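Local coordinates for protein porin B (Pseudomonas putida, PDB 4GEY) that probably lets glucose and related sugars diffuse across the bacterial outer membrane through a carbohydrate-selective beta-barrel channel, at residues 31-34 against 35-39; 211-214 against 215-218; 317-321 against 322-326; 150-153 against 154-158. The protein carries 2 engineered substitutions. All blocks are in the same frame, centred on the assembly; numbering follows the deposited sequence.

Interaction 1. Residues 31-34 against 35-39; sequences GGTR and TELLD
The first turn of helix 33-40 starts at its N-cap, Gly32, whose carbonyl oxygen meets both Thr35 and Glu36. Two donors grip Gly32 O. Glu36 N arrives nearly along the carbonyl axis, 3.0 Å from Gly32 O, whereas the hydroxyl Thr35 OG1 comes in well to one side, 2.6 Å from Gly32 O. That second bond depends on the side-chain rotation of Thr35: chi1 of 40° sets OG1 between its own backbone N and carbonyl carbon, turned back toward the start of the helix. The CG methylene of Glu36 comes within 3.5 Å of Gly32 O, while its chain runs on extended past Thr33. Gly32 itself has backbone angles at which a CB would press on the carbonyl O of Gly31. Farther along, Leu37 N donates to Thr33 O at 3.1 Å, with the isobutyl group of Leu37 folded against that oxygen. Leu38 N reaches Arg34 O at 3.0 Å. The side chain of Arg34 sets off away from residues 35-39 and stays stretched out to NE, chi1 of -162° carrying CG to the far side from the backbone N. Its guanidinium forms a salt bridge with the terminal carboxylate of Phe436, donates to the carbonyls of Gly28 and Phe44, and makes a cation-pi contact with Trp25. The arrangement is that of a helix N-terminus with a side-chain hydroxyl returned to the N-cap carbonyl, here on the short helix that leads into the first barrel strand, 42-57, close to the C-terminal end of the chain.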
ATOM      1  N   GLY A  31     -15.454  -1.084  31.422  1.00 64.11           N
ATOM      2  CA  GLY A  31     -16.422  -1.478  32.432  1.00 63.34           C
ATOM      3  C   GLY A  31     -17.774  -1.856  31.858  1.00 62.56           C
ATOM      4  O   GLY A  31     -18.798  -1.752  32.537  1.00 59.92           O
ATOM      5  N   GLY A  32     -17.770  -2.293  30.601  1.00 61.25           N
ATOM      6  CA  GLY A  32     -18.970  -2.772  29.949  1.00 53.54           C
ATOM      7  C   GLY A  32     -19.532  -1.838  28.897  1.00 51.11           C
ATOM      8  O   GLY A  32     -20.171  -2.304  27.951  1.00 52.44           O
ATOM      9  N   THR A  33     -19.300  -0.530  29.049  1.00 50.04           N
ATOM     10  CA  THR A  33     -19.906   0.463  28.150  1.00 48.58           C
ATOM     11  C   THR A  33     -19.424   0.366  26.700  1.00 54.70           C
ATOM     12  O   THR A  33     -20.144   0.758  25.785  1.00 62.27           O
ATOM     13  CB  THR A  33     -19.805   1.938  28.674  1.00 44.10           C
ATOM     14  OG1 THR A  33     -19.062   2.742  27.754  1.00 49.39           O
ATOM     15  CG2 THR A  33     -19.158   2.009  30.028  1.00 44.04           C
ATOM     16  N   ARG A  34     -18.224  -0.166  26.486  1.00 56.42           N
ATOM     17  CA  ARG A  34     -17.742  -0.389  25.126  1.00 52.62           C
ATOM     18  C   ARG A  34     -18.529  -1.520  24.486  1.00 57.61           C
ATOM     19  O   ARG A  34     -18.948  -1.420  23.335  1.00 65.40           O
ATOM     20  CB  ARG A  34     -16.244  -0.699  25.108  1.00 47.67           C
ATOM     21  CG  ARG A  34     -15.575  -0.518  23.747  1.00 41.21           C
ATOM     22  CD  ARG A  34     -14.056  -0.513  23.884  1.00 46.41           C
ATOM     23  NE  ARG A  34     -13.364  -0.243  22.624  1.00 42.81           N
ATOM     24  CZ  ARG A  34     -12.065   0.017  22.518  1.00 36.79           C
ATOM     25  NH1 ARG A  34     -11.302   0.053  23.596  1.00 32.88           N
ATOM     26  NH2 ARG A  34     -11.533   0.248  21.329  1.00 38.59           N
ATOM     27  N   THR A  35     -18.749  -2.591  25.241  1.00 56.13           N
ATOM     28  CA  THR A  35     -19.514  -3.726  24.727  1.00 58.99           C
ATOM     29  C   THR A  35     -20.995  -3.404  24.500  1.00 59.17           C
ATOM     30  O   THR A  35     -21.626  -3.966  23.610  1.00 59.99           O
ATOM     31  CB  THR A  35     -19.364  -4.966  25.618  1.00 57.72           C
ATOM     32  OG1 THR A  35     -19.371  -4.565  26.994  1.00 64.67           O
ATOM     33  CG2 THR A  35     -18.055  -5.662  25.311  1.00 51.90           C
ATOM     34  N   GLU A  36     -21.548  -2.494  25.292  1.00 56.85           N
ATOM     35  CA  GLU A  36     -22.899  -2.013  25.038  1.00 54.25           C
ATOM     36  C   GLU A  36     -22.936  -1.306  23.694  1.00 55.13           C
ATOM     37  O   GLU A  36     -23.649  -1.734  22.780  1.00 52.39           O
ATOM     38  CB  GLU A  36     -23.336  -1.046  26.127  1.00 60.19           C
ATOM     39  CG  GLU A  36     -23.625  -1.707  27.460  1.00 64.63           C
ATOM     40  CD  GLU A  36     -23.751  -0.688  28.562  1.00 75.60           C
ATOM     41  OE1 GLU A  36     -23.849   0.518  28.230  1.00 76.45           O
ATOM     42  OE2 GLU A  36     -23.733  -1.084  29.753  1.00 84.43           O
ATOM     43  N   LEU A  37     -22.135  -0.246  23.574  1.00 53.58           N
ATOM     44  CA  LEU A  37     -22.045   0.535  22.352  1.00 48.83           C
ATOM     45  C   LEU A  37     -21.931  -0.356  21.123  1.00 51.87           C
ATOM     46  O   LEU A  37     -22.584  -0.102  20.100  1.00 50.11           O
ATOM     47  CB  LEU A  37     -20.868   1.491  22.438  1.00 45.90           C
ATOM     48  CG  LEU A  37     -21.096   2.681  23.364  1.00 47.21           C
ATOM     49  CD1 LEU A  37     -19.808   3.449  23.537  1.00 45.53           C
ATOM     50  CD2 LEU A  37     -22.183   3.572  22.806  1.00 39.81           C
ATOM     51  N   LEU A  38     -21.124  -1.409  21.241  1.00 53.99           N
ATOM     52  CA  LEU A  38     -21.014  -2.429  20.194  1.00 50.02           C
ATOM     53  C   LEU A  38     -22.359  -3.069  19.852  1.00 50.90           C
ATOM     54  O   LEU A  38     -22.668  -3.289  18.683  1.00 50.39           O
ATOM     55  CB  LEU A  38     -20.031  -3.517  20.623  1.00 46.51           C
ATOM     56  CG  LEU A  38     -18.796  -3.792  19.754  1.00 43.68           C
ATOM     57  CD1 LEU A  38     -18.448  -2.598  18.889  1.00 36.59           C
ATOM     58  CD2 LEU A  38     -17.598  -4.178  20.626  1.00 38.55           C
ATOM     59  N   ASP A  39     -23.150  -3.373  20.878  1.00 52.24           N
ATOM     60  CA  ASP A  39     -24.444  -4.023  20.675  1.00 58.99           C
ATOM     61  C   ASP A  39     -25.388  -3.046  20.004  1.00 60.85           C
ATOM     62  O   ASP A  39     -26.168  -3.432  19.130  1.00 58.80           O
ATOM     63  CB  ASP A  39     -25.048  -4.510  21.996  1.00 67.78           C
ATOM     64  CG  ASP A  39     -24.342  -5.751  22.542  1.00 70.86           C
ATOM     65  OD1 ASP A  39     -23.698  -6.469  21.731  1.00 70.59           O
ATOM     66  OD2 ASP A  39     -24.436  -6.017  23.771  1.00 70.16           O
TER

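Interaction 2. Residues 211-214 against 215-218; sequences EQNP and SNLE
The carboxamide of Asn213 faces two ways, its oxygen toward Ser215 and its nitrogen toward Glu211. Asn213 OD1 receives both donors of Ser215 from one face of the amide plane: the hydroxyl OG lies 2.9 Å from Asn213 OD1, and the backbone N of Ser215 lies 3.2 Å from the same oxygen. The amide is brought over the turn because CG stands opposite the backbone N (chi1 -177°). In the other direction Asn213 ND2 makes a nearly straight bond (174°) to Glu211 OE2, in the plane of its own amide but from above the carboxylate; ND2 also donates to Ser228 O, and Glu211 OE1 accepts from Trp191 N. With an alanine here, the backbone N and hydroxyl of Ser215 would probably lose their shared acceptor, and the Glu211 carboxylate would be freer to turn. On the backbone, Asn216 N closes the turn on Asn213 O at 2.9 Å, and the Asn216 amide lies alongside, ND2 3.8 Å from Asn213 CB. Leu217 N then binds Pro214 O at 2.9 Å, and the side chain of Leu217, some 7 Å from bound glucose, rests on Arg125 of the sugar pocket. Asn213 OD1 to Ser215 N is an Asx turn, combined with a single turn of 3-10 helix through Pro214, where strand 203-212 of the barrel gives way to its loop.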
ATOM      1  N   GLU A 211     -12.712   9.762  -7.952  1.00 37.09           N
ATOM      2  CA  GLU A 211     -12.238  11.082  -8.290  1.00 34.00           C
ATOM      3  C   GLU A 211     -10.719  11.013  -8.251  1.00 34.96           C
ATOM      4  O   GLU A 211     -10.149  10.474  -7.310  1.00 28.37           O
ATOM      5  CB  GLU A 211     -12.742  12.084  -7.261  1.00 36.62           C
ATOM      6  CG  GLU A 211     -11.861  13.298  -7.100  1.00 42.14           C
ATOM      7  CD  GLU A 211     -12.163  14.055  -5.832  1.00 49.34           C
ATOM      8  OE1 GLU A 211     -12.533  13.403  -4.827  1.00 49.13           O
ATOM      9  OE2 GLU A 211     -12.036  15.301  -5.847  1.00 54.03           O
ATOM     10  N   GLN A 212     -10.068  11.523  -9.290  1.00 31.08           N
ATOM     11  CA  GLN A 212      -8.616  11.528  -9.354  1.00 29.49           C
ATOM     12  C   GLN A 212      -8.164  12.993  -9.344  1.00 39.85           C
ATOM     13  O   GLN A 212      -8.396  13.746 -10.298  1.00 46.54           O
ATOM     14  CB  GLN A 212      -8.127  10.695 -10.558  1.00 31.39           C
ATOM     15  CG  GLN A 212      -7.058  11.294 -11.458  1.00 43.88           C
ATOM     16  CD  GLN A 212      -5.748  11.579 -10.750  1.00 47.85           C
ATOM     17  OE1 GLN A 212      -5.506  11.099  -9.637  1.00 46.27           O
ATOM     18  NE2 GLN A 212      -4.893  12.385 -11.393  1.00 45.03           N
ATOM     19  N   ASN A 213      -7.562  13.392  -8.226  1.00 34.47           N
ATOM     20  CA  ASN A 213      -7.379  14.803  -7.891  1.00 33.26           C
ATOM     21  C   ASN A 213      -6.119  15.011  -7.065  1.00 29.35           C
ATOM     22  O   ASN A 213      -6.177  14.963  -5.842  1.00 31.03           O
ATOM     23  CB  ASN A 213      -8.594  15.285  -7.087  1.00 37.19           C
ATOM     24  CG  ASN A 213      -8.541  16.773  -6.738  1.00 44.17           C
ATOM     25  OD1 ASN A 213      -7.523  17.451  -6.920  1.00 31.90           O
ATOM     26  ND2 ASN A 213      -9.657  17.283  -6.221  1.00 32.66           N
ATOM     27  N   PRO A 214      -4.981  15.263  -7.735  1.00 36.71           N
ATOM     28  CA  PRO A 214      -3.645  15.406  -7.130  1.00 34.09           C
ATOM     29  C   PRO A 214      -3.588  16.395  -5.972  1.00 34.26           C
ATOM     30  O   PRO A 214      -2.728  16.250  -5.107  1.00 38.76           O
ATOM     31  CB  PRO A 214      -2.790  15.935  -8.280  1.00 29.14           C
ATOM     32  CG  PRO A 214      -3.468  15.460  -9.494  1.00 39.45           C
ATOM     33  CD  PRO A 214      -4.946  15.449  -9.193  1.00 36.29           C
ATOM     34  N   SER A 215      -4.485  17.375  -5.948  1.00 34.33           N
ATOM     35  CA  SER A 215      -4.501  18.334  -4.855  1.00 38.71           C
ATOM     36  C   SER A 215      -4.821  17.673  -3.502  1.00 38.78           C
ATOM     37  O   SER A 215      -4.513  18.231  -2.448  1.00 37.31           O
ATOM     38  CB  SER A 215      -5.456  19.495  -5.148  1.00 37.00           C
ATOM     39  OG  SER A 215      -6.769  19.195  -4.716  1.00 40.95           O
ATOM     40  N   ASN A 216      -5.427  16.488  -3.532  1.00 39.66           N
ATOM     41  CA  ASN A 216      -5.604  15.694  -2.312  1.00 37.12           C
ATOM     42  C   ASN A 216      -4.282  15.369  -1.625  1.00 41.60           C
ATOM     43  O   ASN A 216      -4.257  15.117  -0.434  1.00 41.63           O
ATOM     44  CB  ASN A 216      -6.346  14.395  -2.599  1.00 34.96           C
ATOM     45  CG  ASN A 216      -7.848  14.539  -2.457  1.00 45.37           C
ATOM     46  OD1 ASN A 216      -8.347  15.022  -1.429  1.00 47.05           O
ATOM     47  ND2 ASN A 216      -8.586  14.116  -3.490  1.00 40.02           N
ATOM     48  N   LEU A 217      -3.187  15.385  -2.381  1.00 41.39           N
ATOM     49  CA  LEU A 217      -1.872  15.076  -1.838  1.00 39.81           C
ATOM     50  C   LEU A 217      -1.263  16.263  -1.082  1.00 39.77           C
ATOM     51  O   LEU A 217      -0.439  16.073  -0.192  1.00 50.76           O
ATOM     52  CB  LEU A 217      -0.926  14.601  -2.948  1.00 26.11           C
ATOM     53  CG  LEU A 217      -1.317  13.325  -3.701  1.00 44.93           C
ATOM     54  CD1 LEU A 217      -0.262  12.936  -4.728  1.00 25.19           C
ATOM     55  CD2 LEU A 217      -1.602  12.158  -2.758  1.00 24.70           C
ATOM     56  N   GLU A 218      -1.678  17.477  -1.430  1.00 37.47           N
ATOM     57  CA  GLU A 218      -1.148  18.691  -0.807  1.00 41.67           C
ATOM     58  C   GLU A 218      -1.520  18.771   0.666  1.00 46.07           C
ATOM     59  O   GLU A 218      -2.699  18.659   1.004  1.00 45.12           O
ATOM     60  CB  GLU A 218      -1.700  19.936  -1.515  1.00 30.43           C
ATOM     61  CG  GLU A 218      -1.313  20.036  -2.973  1.00 47.43           C
ATOM     62  CD  GLU A 218      -2.091  21.120  -3.716  1.00 57.03           C
ATOM     63  OE1 GLU A 218      -2.268  20.972  -4.948  1.00 58.50           O
ATOM     64  OE2 GLU A 218      -2.517  22.114  -3.076  1.00 54.61           O
TER

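Interaction 3. Residues 317-321 against 322-326; sequences TVHDK and ATNVV
His319 lies against the amide end of Asn324, with the ND2 group 3.3 Å from His319 CB and the ring and amide planes only 22° apart. Asn324 ND2 is held by Val326 O, to which it donates at 2.7 Å in the amide plane and on a carbonyl lone pair; it also donates to Trp178 O. The imidazole is fixed at another point, where ND1 bonds to Tyr257 OH. One residue on, the carboxylate of Asp320 curls back over the turn, as chi1 of 70° folds CG over its own backbone. Thr323 OG1 approaches the syn lone pair of Asp320 OD1 at 2.6 Å, and Thr323 N meets the same oxygen at 2.9 Å, nearly head-on to the C-O bond. Asn324 N donates to Asp320 O at 3.2 Å, closing an alpha-turn that takes the chain from strand 309-319 into the loop before strand 326-337. The other carboxylate oxygen, Asp320 OD2, accepts from His289 N and from a water 3.0 Å away, which also makes a weak bond to Asn324 OD1. With a leucine in its place, the Thr323 hydroxyl would probably lose its acceptor and Thr323 N would keep only its weak bond to the backbone oxygen of the turn, while His289 N would lose its acceptor. Both carboxylate oxygens of buried Asp320 are thus supplied with N-H and O-H donors, and Lys288 lies nearby as a weak, long ion pair, a setting that would be expected to keep the acid ionised and the loop tied to strand 282-298.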
ATOM      1  N   THR A 317       2.210  -6.924 -11.304  1.00 26.48           N
ATOM      2  CA  THR A 317       1.644  -5.649 -11.636  1.00 29.08           C
ATOM      3  C   THR A 317       2.230  -5.274 -12.990  1.00 28.94           C
ATOM      4  O   THR A 317       3.366  -5.643 -13.311  1.00 34.24           O
ATOM      5  CB  THR A 317       1.983  -4.665 -10.505  1.00 35.11           C
ATOM      6  OG1 THR A 317       0.797  -4.052  -9.987  1.00 32.68           O
ATOM      7  CG2 THR A 317       2.948  -3.647 -10.957  1.00 37.04           C
ATOM      8  N   VAL A 318       1.431  -4.603 -13.807  1.00 33.28           N
ATOM      9  CA  VAL A 318       1.822  -4.264 -15.179  1.00 31.98           C
ATOM     10  C   VAL A 318       1.194  -2.923 -15.563  1.00 32.30           C
ATOM     11  O   VAL A 318      -0.009  -2.711 -15.345  1.00 24.92           O
ATOM     12  CB  VAL A 318       1.408  -5.378 -16.185  1.00 33.80           C
ATOM     13  CG1 VAL A 318       1.104  -4.800 -17.550  1.00 37.37           C
ATOM     14  CG2 VAL A 318       2.498  -6.434 -16.303  1.00 29.54           C
ATOM     15  N   HIS A 319       2.006  -2.027 -16.127  1.00 25.14           N
ATOM     16  CA  HIS A 319       1.582  -0.644 -16.388  1.00 33.50           C
ATOM     17  C   HIS A 319       1.924  -0.147 -17.777  1.00 34.55           C
ATOM     18  O   HIS A 319       2.860  -0.644 -18.405  1.00 34.82           O
ATOM     19  CB  HIS A 319       2.199   0.288 -15.358  1.00 29.04           C
ATOM     20  CG  HIS A 319       2.035  -0.205 -13.964  1.00 30.43           C
ATOM     21  ND1 HIS A 319       0.863  -0.043 -13.259  1.00 41.32           N
ATOM     22  CD2 HIS A 319       2.863  -0.910 -13.163  1.00 25.97           C
ATOM     23  CE1 HIS A 319       0.987  -0.600 -12.070  1.00 35.25           C
ATOM     24  NE2 HIS A 319       2.197  -1.120 -11.983  1.00 28.66           N
ATOM     25  N   ASP A 320       1.172   0.844 -18.251  1.00 27.02           N
ATOM     26  CA  ASP A 320       1.350   1.313 -19.613  1.00 28.13           C
ATOM     27  C   ASP A 320       2.752   1.881 -19.837  1.00 33.12           C
ATOM     28  O   ASP A 320       3.199   2.764 -19.099  1.00 27.70           O
ATOM     29  CB  ASP A 320       0.228   2.281 -20.042  1.00 45.28           C
ATOM     30  CG  ASP A 320       0.294   3.637 -19.343  1.00 46.29           C
ATOM     31  OD1 ASP A 320       0.976   4.545 -19.882  1.00 47.81           O
ATOM     32  OD2 ASP A 320      -0.366   3.803 -18.285  1.00 32.07           O
ATOM     33  N   LYS A 321       3.445   1.338 -20.847  1.00 35.69           N
ATOM     34  CA  LYS A 321       4.792   1.774 -21.220  1.00 29.12           C
ATOM     35  C   LYS A 321       4.845   3.248 -21.609  1.00 29.73           C
ATOM     36  O   LYS A 321       5.891   3.876 -21.513  1.00 48.68           O
ATOM     37  CB  LYS A 321       5.343   0.944 -22.384  1.00 46.27           C
ATOM     38  CG  LYS A 321       5.602  -0.541 -22.095  1.00 58.91           C
ATOM     39  CD  LYS A 321       6.865  -0.787 -21.246  1.00 59.59           C
ATOM     40  CE  LYS A 321       7.769  -1.900 -21.823  1.00 57.49           C
ATOM     41  NZ  LYS A 321       7.147  -3.251 -21.955  1.00 53.37           N
ATOM     42  N   ALA A 322       3.727   3.799 -22.058  1.00 30.38           N
ATOM     43  CA  ALA A 322       3.715   5.188 -22.503  1.00 37.17           C
ATOM     44  C   ALA A 322       4.074   6.171 -21.390  1.00 38.41           C
ATOM     45  O   ALA A 322       4.939   7.034 -21.583  1.00 41.15           O
ATOM     46  CB  ALA A 322       2.374   5.555 -23.146  1.00 32.08           C
ATOM     47  N   THR A 323       3.432   6.024 -20.231  1.00 29.45           N
ATOM     48  CA  THR A 323       3.447   7.075 -19.210  1.00 32.01           C
ATOM     49  C   THR A 323       3.979   6.699 -17.817  1.00 27.70           C
ATOM     50  O   THR A 323       4.336   7.571 -17.037  1.00 31.21           O
ATOM     51  CB  THR A 323       2.037   7.667 -19.029  1.00 31.69           C
ATOM     52  OG1 THR A 323       1.172   6.685 -18.441  1.00 30.94           O
ATOM     53  CG2 THR A 323       1.470   8.118 -20.363  1.00 30.70           C
ATOM     54  N   ASN A 324       4.027   5.409 -17.515  1.00 33.15           N
ATOM     55  CA  ASN A 324       4.343   4.939 -16.177  1.00 31.71           C
ATOM     56  C   ASN A 324       5.831   4.646 -15.962  1.00 35.59           C
ATOM     57  O   ASN A 324       6.442   3.932 -16.755  1.00 34.64           O
ATOM     58  CB  ASN A 324       3.535   3.680 -15.900  1.00 34.89           C
ATOM     59  CG  ASN A 324       3.052   3.609 -14.472  1.00 35.60           C
ATOM     60  OD1 ASN A 324       2.148   4.352 -14.080  1.00 31.16           O
ATOM     61  ND2 ASN A 324       3.651   2.716 -13.682  1.00 29.82           N
ATOM     62  N   VAL A 325       6.408   5.187 -14.888  1.00 33.64           N
ATOM     63  CA  VAL A 325       7.841   5.021 -14.618  1.00 28.05           C
ATOM     64  C   VAL A 325       8.179   3.566 -14.310  1.00 30.30           C
ATOM     65  O   VAL A 325       9.098   2.991 -14.912  1.00 24.53           O
ATOM     66  CB  VAL A 325       8.327   5.892 -13.439  1.00 29.66           C
ATOM     67  CG1 VAL A 325       9.778   5.608 -13.157  1.00 24.11           C
ATOM     68  CG2 VAL A 325       8.132   7.367 -13.728  1.00 24.95           C
ATOM     69  N   VAL A 326       7.443   2.981 -13.362  1.00 34.26           N
ATOM     70  CA  VAL A 326       7.495   1.541 -13.135  1.00 23.24           C
ATOM     71  C   VAL A 326       6.773   0.795 -14.258  1.00 32.03           C
ATOM     72  O   VAL A 326       5.582   0.980 -14.492  1.00 29.42           O
ATOM     73  CB  VAL A 326       6.863   1.154 -11.830  1.00 29.87           C
ATOM     74  CG1 VAL A 326       6.891  -0.368 -11.671  1.00 22.30           C
ATOM     75  CG2 VAL A 326       7.579   1.855 -10.688  1.00 28.47           C
TER
HETATM   76  O   HOH W   1      -0.227   3.208 -15.392  1.00 31.26           O

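Interaction 4. Residues 150-153 against 154-158; sequences GRFG and EGEDF
Gly153 and Glu156 bracket a tight turn, with Glu156 N 3.2 Å from Gly153 O; residues 154-156 have helical backbone angles, and Glu154 O accepts from both Asp157 N and Phe158 N. Back across this turn the side chain of Phe152 meets two acids. The Glu156 carboxylate lies over the start of the side chain, OE1 3.7 Å from Phe152 CB, with its plane 26° from that of the ring. Asp157 approaches farther out, its OD1 3.6 Å from Phe152 CE2. With chi1 at 45° the ring of Phe152 is tucked in close to its own main chain, on the side where these acids stand. The segment belongs to the loop that follows strand 145-149 and, after a corner at Gly150 and Arg151, packs against strands 190-198, 203-212 and 232-245 of the porin barrel; Gly153 lies about 8 Å from bound glucose. Lys148 ties the group together: it forms salt bridges with Glu156 OE2 and Asp157 OD1 and a cation-pi contact with Phe152. Asp157 OD2 pairs with Arg194, while Glu156 OE1 accepts from Gln133. A water accepts from Gly153 N at 2.8 Å and donates to Glu156 OE1 at 2.8 Å, joining the ends of the turn. The chain of Glu154 bends at chi2, which brings OE1 beside Gly153 C, 3.8 Å away, where it accepts from Tyr184 N.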
ATOM      1  N   GLY A 150     -18.660   7.434  -0.921  1.00 35.79           N
ATOM      2  CA  GLY A 150     -18.106   8.398   0.003  1.00 30.59           C
ATOM      3  C   GLY A 150     -16.641   8.682  -0.262  1.00 41.15           C
ATOM      4  O   GLY A 150     -16.245   8.921  -1.405  1.00 43.39           O
ATOM      5  N   ARG A 151     -15.828   8.666   0.791  1.00 34.13           N
ATOM      6  CA  ARG A 151     -14.401   8.908   0.629  1.00 35.04           C
ATOM      7  C   ARG A 151     -13.543   7.778   1.187  1.00 35.34           C
ATOM      8  O   ARG A 151     -13.695   7.393   2.344  1.00 42.62           O
ATOM      9  CB  ARG A 151     -13.980  10.234   1.260  1.00 35.70           C
ATOM     10  CG  ARG A 151     -14.449  11.476   0.531  1.00 37.45           C
ATOM     11  CD  ARG A 151     -13.895  12.740   1.196  1.00 32.62           C
ATOM     12  NE  ARG A 151     -12.511  13.009   0.810  1.00 36.04           N
ATOM     13  CZ  ARG A 151     -12.158  13.766  -0.229  1.00 36.68           C
ATOM     14  NH1 ARG A 151     -13.090  14.327  -0.992  1.00 39.03           N
ATOM     15  NH2 ARG A 151     -10.875  13.969  -0.514  1.00 31.31           N
ATOM     16  N   PHE A 152     -12.648   7.265   0.342  1.00 28.40           N
ATOM     17  CA  PHE A 152     -11.700   6.215   0.697  1.00 25.47           C
ATOM     18  C   PHE A 152     -10.651   6.072  -0.413  1.00 24.93           C
ATOM     19  O   PHE A 152     -10.756   6.717  -1.449  1.00 29.36           O
ATOM     20  CB  PHE A 152     -12.413   4.875   0.976  1.00 41.75           C
ATOM     21  CG  PHE A 152     -13.474   4.497  -0.041  1.00 37.02           C
ATOM     22  CD1 PHE A 152     -14.717   5.116  -0.046  1.00 37.88           C
ATOM     23  CD2 PHE A 152     -13.238   3.494  -0.963  1.00 39.44           C
ATOM     24  CE1 PHE A 152     -15.681   4.769  -0.973  1.00 39.07           C
ATOM     25  CE2 PHE A 152     -14.203   3.131  -1.880  1.00 25.94           C
ATOM     26  CZ  PHE A 152     -15.420   3.774  -1.886  1.00 39.09           C
ATOM     27  N   GLY A 153      -9.633   5.246  -0.199  1.00 28.17           N
ATOM     28  CA  GLY A 153      -8.617   5.019  -1.218  1.00 23.64           C
ATOM     29  C   GLY A 153      -8.887   3.743  -1.997  1.00 33.04           C
ATOM     30  O   GLY A 153      -9.577   2.852  -1.498  1.00 40.08           O
ATOM     31  N   GLU A 154      -8.349   3.651  -3.214  1.00 26.71           N
ATOM     32  CA  GLU A 154      -8.627   2.520  -4.100  1.00 31.06           C
ATOM     33  C   GLU A 154      -8.248   1.168  -3.463  1.00 38.04           C
ATOM     34  O   GLU A 154      -8.943   0.148  -3.648  1.00 33.98           O
ATOM     35  CB  GLU A 154      -7.914   2.686  -5.452  1.00 29.97           C
ATOM     36  CG  GLU A 154      -8.475   3.752  -6.416  1.00 28.65           C
ATOM     37  CD  GLU A 154      -7.921   5.151  -6.160  1.00 34.37           C
ATOM     38  OE1 GLU A 154      -7.277   5.358  -5.096  1.00 31.57           O
ATOM     39  OE2 GLU A 154      -8.121   6.041  -7.020  1.00 25.10           O
ATOM     40  N   GLY A 155      -7.165   1.175  -2.689  1.00 22.16           N
ATOM     41  CA  GLY A 155      -6.602  -0.053  -2.159  1.00 21.66           C
ATOM     42  C   GLY A 155      -7.464  -0.725  -1.122  1.00 24.78           C
ATOM     43  O   GLY A 155      -7.269  -1.898  -0.805  1.00 23.04           O
ATOM     44  N   GLU A 156      -8.418   0.023  -0.587  1.00 25.41           N
ATOM     45  CA  GLU A 156      -9.331  -0.489   0.420  1.00 22.42           C
ATOM     46  C   GLU A 156     -10.287  -1.555  -0.145  1.00 32.23           C
ATOM     47  O   GLU A 156     -10.740  -2.428   0.590  1.00 27.95           O
ATOM     48  CB  GLU A 156     -10.103   0.681   1.030  1.00 28.96           C
ATOM     49  CG  GLU A 156     -11.191   0.306   2.012  1.00 33.13           C
ATOM     50  CD  GLU A 156     -11.766   1.511   2.723  1.00 38.17           C
ATOM     51  OE1 GLU A 156     -10.979   2.338   3.222  1.00 39.54           O
ATOM     52  OE2 GLU A 156     -13.005   1.632   2.787  1.00 41.56           O
ATOM     53  N   ASP A 157     -10.597  -1.483  -1.443  1.00 32.17           N
ATOM     54  CA  ASP A 157     -11.438  -2.499  -2.079  1.00 31.43           C
ATOM     55  C   ASP A 157     -10.732  -3.204  -3.223  1.00 28.13           C
ATOM     56  O   ASP A 157     -10.957  -4.384  -3.488  1.00 28.70           O
ATOM     57  CB  ASP A 157     -12.735  -1.883  -2.601  1.00 37.25           C
ATOM     58  CG  ASP A 157     -13.596  -1.330  -1.493  1.00 40.29           C
ATOM     59  OD1 ASP A 157     -13.239  -0.245  -0.979  1.00 36.00           O
ATOM     60  OD2 ASP A 157     -14.611  -1.979  -1.141  1.00 39.49           O
ATOM     61  N   PHE A 158      -9.871  -2.472  -3.910  1.00 30.11           N
ATOM     62  CA  PHE A 158      -9.247  -2.997  -5.113  1.00 27.44           C
ATOM     63  C   PHE A 158      -7.786  -3.367  -4.850  1.00 27.35           C
ATOM     64  O   PHE A 158      -7.078  -2.640  -4.139  1.00 25.67           O
ATOM     65  CB  PHE A 158      -9.374  -1.963  -6.241  1.00 25.92           C
ATOM     66  CG  PHE A 158     -10.809  -1.639  -6.613  1.00 24.21           C
ATOM     67  CD1 PHE A 158     -11.496  -0.633  -5.971  1.00 31.67           C
ATOM     68  CD2 PHE A 158     -11.459  -2.348  -7.608  1.00 24.79           C
ATOM     69  CE1 PHE A 158     -12.799  -0.336  -6.317  1.00 33.79           C
ATOM     70  CE2 PHE A 158     -12.751  -2.065  -7.952  1.00 25.59           C
ATOM     71  CZ  PHE A 158     -13.429  -1.057  -7.303  1.00 41.63           C
TER
HETATM   72  O   HOH W   2      -8.824   3.645   1.927  1.00 30.33           O

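Overall arrangement
Interaction 1 is a surface contact about 33 Å from the chain's centre, on a short helix near both termini, and relies on backbone bonds plus one hydroxyl. Interactions 2, 3 and 4 are partly buried and nearer the centre. Interactions 2 and 3 both lie where barrel strands, 203-212 and 309-319, pass into loops, and use an amide or carboxylate to tie off the turn. Interaction 4, the most central, in the loop after strand 145-149, closes its turn by backbone and pairs its acids with basic residues. Arg151 of interaction 4 lies beside Asn216 and Glu211 of interaction 2. Interaction 3 sits on the other side of the chain's centre from interaction 1.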